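Uncharacterized protein (Borrelia turicatae, PDB 5VJ4) is a putative surface lipoprotein of a relapsing fever spirochete that probably binds lipid, its precise role in the tick-mammal transmission cycle remaining unknown. Local coordinates at residues K106-F114 with I136-A145. Sequence-based numbering, arbitrary orientation.
With SO4 (sulfate ion), chain F.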
ATOM      1  N   LYS A 106      -1.946  37.241  -4.806  1.00 50.55           N
ATOM      2  CA  LYS A 106      -2.165  37.593  -3.388  1.00 67.25           C
ATOM      3  C   LYS A 106      -1.228  36.806  -2.481  1.00 67.81           C
ATOM      4  O   LYS A 106      -0.709  37.357  -1.511  1.00 66.11           O
ATOM      5  CB  LYS A 106      -3.629  37.527  -2.932  1.00 48.25           C
ATOM      6  CG  LYS A 106      -4.429  36.580  -3.797  1.00120.72           C
ATOM      7  CD  LYS A 106      -5.919  36.806  -3.620  1.00147.62           C
ATOM      8  CE  LYS A 106      -6.714  36.063  -4.694  1.00119.32           C
ATOM      9  NZ  LYS A 106      -8.165  36.384  -4.567  1.00129.69           N
ATOM     10  N   LEU A 107      -0.997  35.540  -2.828  1.00 78.43           N
ATOM     11  CA  LEU A 107      -0.066  34.711  -2.077  1.00 76.89           C
ATOM     12  C   LEU A 107       1.344  35.248  -2.167  1.00 73.43           C
ATOM     13  O   LEU A 107       2.058  35.279  -1.176  1.00 80.08           O
ATOM     14  CB  LEU A 107      -0.086  33.272  -2.563  1.00 68.48           C
ATOM     15  CG  LEU A 107       0.849  32.299  -1.814  1.00 60.53           C
ATOM     16  CD1 LEU A 107       0.641  32.318  -0.310  1.00 38.83           C
ATOM     17  CD2 LEU A 107       0.670  30.899  -2.351  1.00 50.98           C
ATOM     18  N   ILE A 108       1.744  35.671  -3.356  1.00 49.97           N
ATOM     19  CA  ILE A 108       3.042  36.241  -3.498  1.00 43.03           C
ATOM     20  C   ILE A 108       3.157  37.491  -2.623  1.00 65.80           C
ATOM     21  O   ILE A 108       4.198  37.760  -2.043  1.00 64.44           O
ATOM     22  CB  ILE A 108       3.294  36.655  -4.925  1.00 41.27           C
ATOM     23  CG1 ILE A 108       3.255  35.425  -5.816  1.00 50.71           C
ATOM     24  CG2 ILE A 108       4.613  37.448  -5.016  1.00 44.34           C
ATOM     25  CD1 ILE A 108       4.096  35.496  -7.070  1.00 48.40           C
ATOM     26  N   ALA A 109       2.085  38.261  -2.535  1.00 58.23           N
ATOM     27  CA  ALA A 109       2.141  39.477  -1.775  1.00 51.68           C
ATOM     28  C   ALA A 109       2.409  39.154  -0.318  1.00 60.95           C
ATOM     29  O   ALA A 109       3.303  39.750   0.296  1.00 52.96           O
ATOM     30  CB  ALA A 109       0.870  40.260  -1.932  1.00 49.58           C
ATOM     31  N   LEU A 110       1.677  38.178   0.211  1.00 55.59           N
ATOM     32  CA  LEU A 110       1.890  37.722   1.582  1.00 63.28           C
ATOM     33  C   LEU A 110       3.328  37.212   1.822  1.00 68.40           C
ATOM     34  O   LEU A 110       3.960  37.569   2.819  1.00 56.07           O
ATOM     35  CB  LEU A 110       0.855  36.673   1.954  1.00 49.59           C
ATOM     36  CG  LEU A 110       0.992  35.986   3.300  1.00 68.22           C
ATOM     37  CD1 LEU A 110       0.814  36.992   4.430  1.00 62.51           C
ATOM     38  CD2 LEU A 110      -0.012  34.842   3.399  1.00 61.03           C
ATOM     39  N   LEU A 111       3.855  36.417   0.895  1.00 53.48           N
ATOM     40  CA  LEU A 111       5.220  35.931   1.053  1.00 57.58           C
ATOM     41  C   LEU A 111       6.230  37.065   1.059  1.00 61.32           C
ATOM     42  O   LEU A 111       7.201  37.007   1.813  1.00 78.68           O
ATOM     43  CB  LEU A 111       5.591  34.862   0.016  1.00 52.51           C
ATOM     44  CG  LEU A 111       4.756  33.565  -0.076  1.00 54.34           C
ATOM     45  CD1 LEU A 111       5.169  32.739  -1.291  1.00 63.71           C
ATOM     46  CD2 LEU A 111       4.838  32.721   1.189  1.00 50.43           C
ATOM     47  N   ASP A 112       5.982  38.100   0.250  1.00 78.97           N
ATOM     48  CA  ASP A 112       6.822  39.311   0.216  1.00 67.25           C
ATOM     49  C   ASP A 112       6.736  40.056   1.542  1.00 58.17           C
ATOM     50  O   ASP A 112       7.756  40.426   2.119  1.00 65.78           O
ATOM     51  CB  ASP A 112       6.421  40.218  -0.942  1.00 68.12           C
ATOM     52  CG  ASP A 112       7.077  39.826  -2.265  1.00 77.53           C
ATOM     53  OD1 ASP A 112       7.873  38.863  -2.294  1.00106.70           O
ATOM     54  OD2 ASP A 112       6.795  40.504  -3.284  1.00 74.15           O
ATOM     55  N   ASP A 113       5.520  40.208   2.050  1.00 51.82           N
ATOM     56  CA  ASP A 113       5.298  40.743   3.397  1.00 55.42           C
ATOM     57  C   ASP A 113       6.071  39.980   4.482  1.00 66.14           C
ATOM     58  O   ASP A 113       6.323  40.522   5.539  1.00 78.75           O
ATOM     59  CB  ASP A 113       3.799  40.684   3.704  1.00 60.87           C
ATOM     60  CG  ASP A 113       3.395  41.530   4.878  1.00 85.54           C
ATOM     61  OD1 ASP A 113       4.226  42.344   5.343  1.00 95.63           O
ATOM     62  OD2 ASP A 113       2.225  41.382   5.323  1.00101.62           O
ATOM     63  N   PHE A 114       6.432  38.724   4.212  1.00 83.63           N
ATOM     64  CA  PHE A 114       7.116  37.858   5.194  1.00 71.28           C
ATOM     65  C   PHE A 114       8.635  37.812   5.044  1.00 68.52           C
ATOM     66  O   PHE A 114       9.359  37.392   5.957  1.00 71.86           O
ATOM     67  CB  PHE A 114       6.569  36.427   5.111  1.00 60.85           C
ATOM     68  CG  PHE A 114       5.272  36.214   5.841  1.00 57.51           C
ATOM     69  CD1 PHE A 114       4.565  37.276   6.419  1.00 67.59           C
ATOM     70  CD2 PHE A 114       4.720  34.936   5.911  1.00 53.48           C
ATOM     71  CE1 PHE A 114       3.361  37.049   7.085  1.00 66.72           C
ATOM     72  CE2 PHE A 114       3.505  34.718   6.560  1.00 59.38           C
ATOM     73  CZ  PHE A 114       2.833  35.771   7.158  1.00 51.99           C
ATOM     74  N   ILE A 136      -3.314  27.308   1.137  1.00 69.36           N
ATOM     75  CA  ILE A 136      -2.021  27.560   1.758  1.00 67.88           C
ATOM     76  C   ILE A 136      -1.885  29.008   2.221  1.00 66.55           C
ATOM     77  O   ILE A 136      -1.190  29.297   3.201  1.00 73.22           O
ATOM     78  CB  ILE A 136      -0.835  27.057   0.918  1.00 70.72           C
ATOM     79  CG1 ILE A 136      -0.686  27.875  -0.302  1.00 67.19           C
ATOM     80  CG2 ILE A 136      -0.923  25.563   0.562  1.00 79.08           C
ATOM     81  CD1 ILE A 136       0.473  28.769  -0.019  1.00 78.85           C
ATOM     82  N   TYR A 137      -2.588  29.915   1.538  1.00 83.41           N
ATOM     83  CA  TYR A 137      -2.720  31.311   2.004  1.00 65.05           C
ATOM     84  C   TYR A 137      -3.406  31.344   3.370  1.00 83.95           C
ATOM     85  O   TYR A 137      -2.886  31.962   4.314  1.00 55.04           O
ATOM     86  CB  TYR A 137      -3.481  32.202   0.993  1.00 71.32           C
ATOM     87  CG  TYR A 137      -3.581  33.678   1.400  1.00 57.99           C
ATOM     88  CD1 TYR A 137      -2.662  34.625   0.940  1.00 62.85           C
ATOM     89  CD2 TYR A 137      -4.583  34.113   2.258  1.00 69.23           C
ATOM     90  CE1 TYR A 137      -2.728  35.950   1.352  1.00 68.40           C
ATOM     91  CE2 TYR A 137      -4.663  35.440   2.661  1.00 83.87           C
ATOM     92  CZ  TYR A 137      -3.735  36.346   2.212  1.00 65.31           C
ATOM     93  OH  TYR A 137      -3.831  37.654   2.608  1.00 96.95           O
ATOM     94  N   ASP A 138      -4.569  30.682   3.459  1.00 63.68           N
ATOM     95  CA  ASP A 138      -5.312  30.638   4.716  1.00 71.41           C
ATOM     96  C   ASP A 138      -4.443  30.143   5.851  1.00 75.82           C
ATOM     97  O   ASP A 138      -4.477  30.724   6.937  1.00 85.93           O
ATOM     98  CB  ASP A 138      -6.578  29.782   4.594  1.00105.59           C
ATOM     99  CG  ASP A 138      -7.635  30.418   3.700  1.00115.37           C
ATOM    100  OD1 ASP A 138      -7.942  31.609   3.903  1.00103.48           O
ATOM    101  OD2 ASP A 138      -8.170  29.726   2.803  1.00124.80           O
ATOM    102  N   ARG A 139      -3.638  29.104   5.589  1.00 75.41           N
ATOM    103  CA  ARG A 139      -2.802  28.537   6.631  1.00 59.01           C
ATOM    104  C   ARG A 139      -1.714  29.510   6.999  1.00 69.09           C
ATOM    105  O   ARG A 139      -1.620  29.899   8.169  1.00 62.54           O
ATOM    106  CB  ARG A 139      -2.215  27.186   6.233  1.00 76.00           C
ATOM    107  CG  ARG A 139      -1.608  26.404   7.386  1.00 46.20           C
ATOM    108  CD  ARG A 139      -2.672  25.721   8.252  1.00 48.07           C
ATOM    109  NE  ARG A 139      -2.070  24.706   9.130  1.00 94.47           N
ATOM    110  CZ  ARG A 139      -1.488  24.916  10.325  1.00 76.26           C
ATOM    111  NH1 ARG A 139      -1.392  26.121  10.858  1.00 79.16           N
ATOM    112  NH2 ARG A 139      -0.994  23.901  11.008  1.00 73.94           N
ATOM    113  N   LEU A 140      -0.921  29.932   6.005  1.00 60.96           N
ATOM    114  CA  LEU A 140       0.283  30.731   6.295  1.00 57.28           C
ATOM    115  C   LEU A 140      -0.021  32.070   6.970  1.00 67.72           C
ATOM    116  O   LEU A 140       0.774  32.602   7.746  1.00 77.28           O
ATOM    117  CB  LEU A 140       1.100  30.953   5.034  1.00 48.16           C
ATOM    118  CG  LEU A 140       1.773  29.738   4.408  1.00 46.24           C
ATOM    119  CD1 LEU A 140       2.665  30.144   3.241  1.00 41.07           C
ATOM    120  CD2 LEU A 140       2.595  29.026   5.456  1.00 53.40           C
ATOM    121  N   ASN A 141      -1.201  32.592   6.688  1.00 67.90           N
ATOM    122  CA  ASN A 141      -1.577  33.899   7.135  1.00 68.20           C
ATOM    123  C   ASN A 141      -1.670  33.958   8.651  1.00 69.46           C
ATOM    124  O   ASN A 141      -1.047  34.820   9.276  1.00 81.84           O
ATOM    125  CB  ASN A 141      -2.903  34.257   6.479  1.00 99.10           C
ATOM    126  CG  ASN A 141      -3.251  35.705   6.605  1.00 81.30           C
ATOM    127  OD1 ASN A 141      -2.375  36.586   6.669  1.00 83.51           O
ATOM    128  ND2 ASN A 141      -4.548  35.963   6.638  1.00 86.64           N
ATOM    129  N   LYS A 142      -2.402  33.005   9.220  1.00 62.26           N
ATOM    130  CA  LYS A 142      -2.635  32.934  10.652  1.00 65.53           C
ATOM    131  C   LYS A 142      -1.393  32.623  11.509  1.00 63.32           C
ATOM    132  O   LYS A 142      -1.532  32.521  12.723  1.00 72.57           O
ATOM    133  CB  LYS A 142      -3.747  31.910  10.932  1.00 85.50           C
ATOM    134  CG  LYS A 142      -5.156  32.463  10.748  1.00120.11           C
ATOM    135  CD  LYS A 142      -6.208  31.630  11.472  1.00137.76           C
ATOM    136  CE  LYS A 142      -7.340  32.498  12.023  1.00119.01           C
ATOM    137  NZ  LYS A 142      -8.304  31.713  12.850  1.00 86.61           N
ATOM    138  N   LEU A 143      -0.203  32.510  10.897  1.00 57.63           N
ATOM    139  CA  LEU A 143       0.995  32.018  11.574  1.00 64.84           C
ATOM    140  C   LEU A 143       2.156  32.988  11.797  1.00 77.77           C
ATOM    141  O   LEU A 143       2.917  32.859  12.783  1.00 94.53           O
ATOM    142  CB  LEU A 143       1.530  30.780  10.851  1.00 76.96           C
ATOM    143  CG  LEU A 143       1.021  29.392  11.246  1.00 69.64           C
ATOM    144  CD1 LEU A 143       1.666  28.394  10.297  1.00 54.44           C
ATOM    145  CD2 LEU A 143       1.276  29.005  12.709  1.00 44.23           C
ATOM    146  N   GLY A 144       2.361  33.905  10.870  1.00 54.92           N
ATOM    147  CA  GLY A 144       3.406  34.879  11.093  1.00 68.50           C
ATOM    148  C   GLY A 144       4.761  34.480  10.579  1.00 73.44           C
ATOM    149  O   GLY A 144       5.180  33.339  10.730  1.00 98.14           O
ATOM    150  N   ALA A 145       5.442  35.465   9.992  1.00 60.93           N
ATOM    151  CA  ALA A 145       6.685  35.283   9.261  1.00 69.67           C
ATOM    152  C   ALA A 145       7.786  34.537  10.008  1.00 79.12           C
ATOM    153  O   ALA A 145       8.503  33.738   9.393  1.00 72.64           O
ATOM    154  CB  ALA A 145       7.208  36.619   8.747  1.00 58.94           C
TER
HETATM  155  S   SO4 F 504       1.239  25.287  15.064  0.95108.06           S
HETATM  156  O1  SO4 F 504       0.602  25.463  16.385  0.95 87.88           O
HETATM  157  O2  SO4 F 504       2.337  24.297  15.169  0.95126.81           O
HETATM  158  O3  SO4 F 504       1.912  26.519  14.591  0.95 79.21           O
HETATM  159  O4  SO4 F 504       0.132  24.856  14.167  0.95 72.69           O
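Phe114 lays one face of its ring on the turn between two helices, closing the C-terminal end of the contact between 106-114 and 136-145. Ala145 N stands 3.8 Å above the ring plane, over its centre, while Ala145 CB presses on the root of the ring at Phe114 CG, 3.5 Å away. Leu110 CG backs the opposite face, near the ring's border, so the ring is sandwiched between its own helix and the turn. At the edge, in the ring plane, the carbonyl O of Leu140 lies 3.7 Å from Phe114 CE2. With CG anti to the carbonyl carbon (chi1 -81°), the ring swings toward 136-145 and lies over the start of the next helix. Gly144, with its positive phi, ends the preceding turn and serves as N-cap of helix 145-171.

One turn back, Leu110, with CG turned opposite the backbone N (chi1 174°), brings CD2 within 3.6 Å of Tyr137 CE1, oblique to the ring. The Tyr137 ring points its CD1-CE1 edge at the backbone of helix 106-114, near Leu107 CA and Lys106 O. Deeper still, Leu111 CD2 meets Leu140 CD1 at 3.9 Å, and Leu107 and Ile136 lie side by side. This buried side is completed by Ile124 of helix 118-128, against Ile136 and Leu140, and by Val102 against Leu107 and Leu111.

The solvent side is looser: the amide of exposed Asn141 merely brushes the Leu110 CD1 methyl with OD1, at 3.9 Å, and the Lys106 chain runs out from the interface. Arg139 turns away to hydrogen-bond the carbonyls of Phe200 and Ile205, with a weak bond to a sulfate. The axes of 106-114 and 136-141 come within 10.4 Å and incline by 21°: nearly parallel side-by-side helix packing in an all-helical fold, with helix 118-128, between them in sequence, adding Ile124 to their shared core.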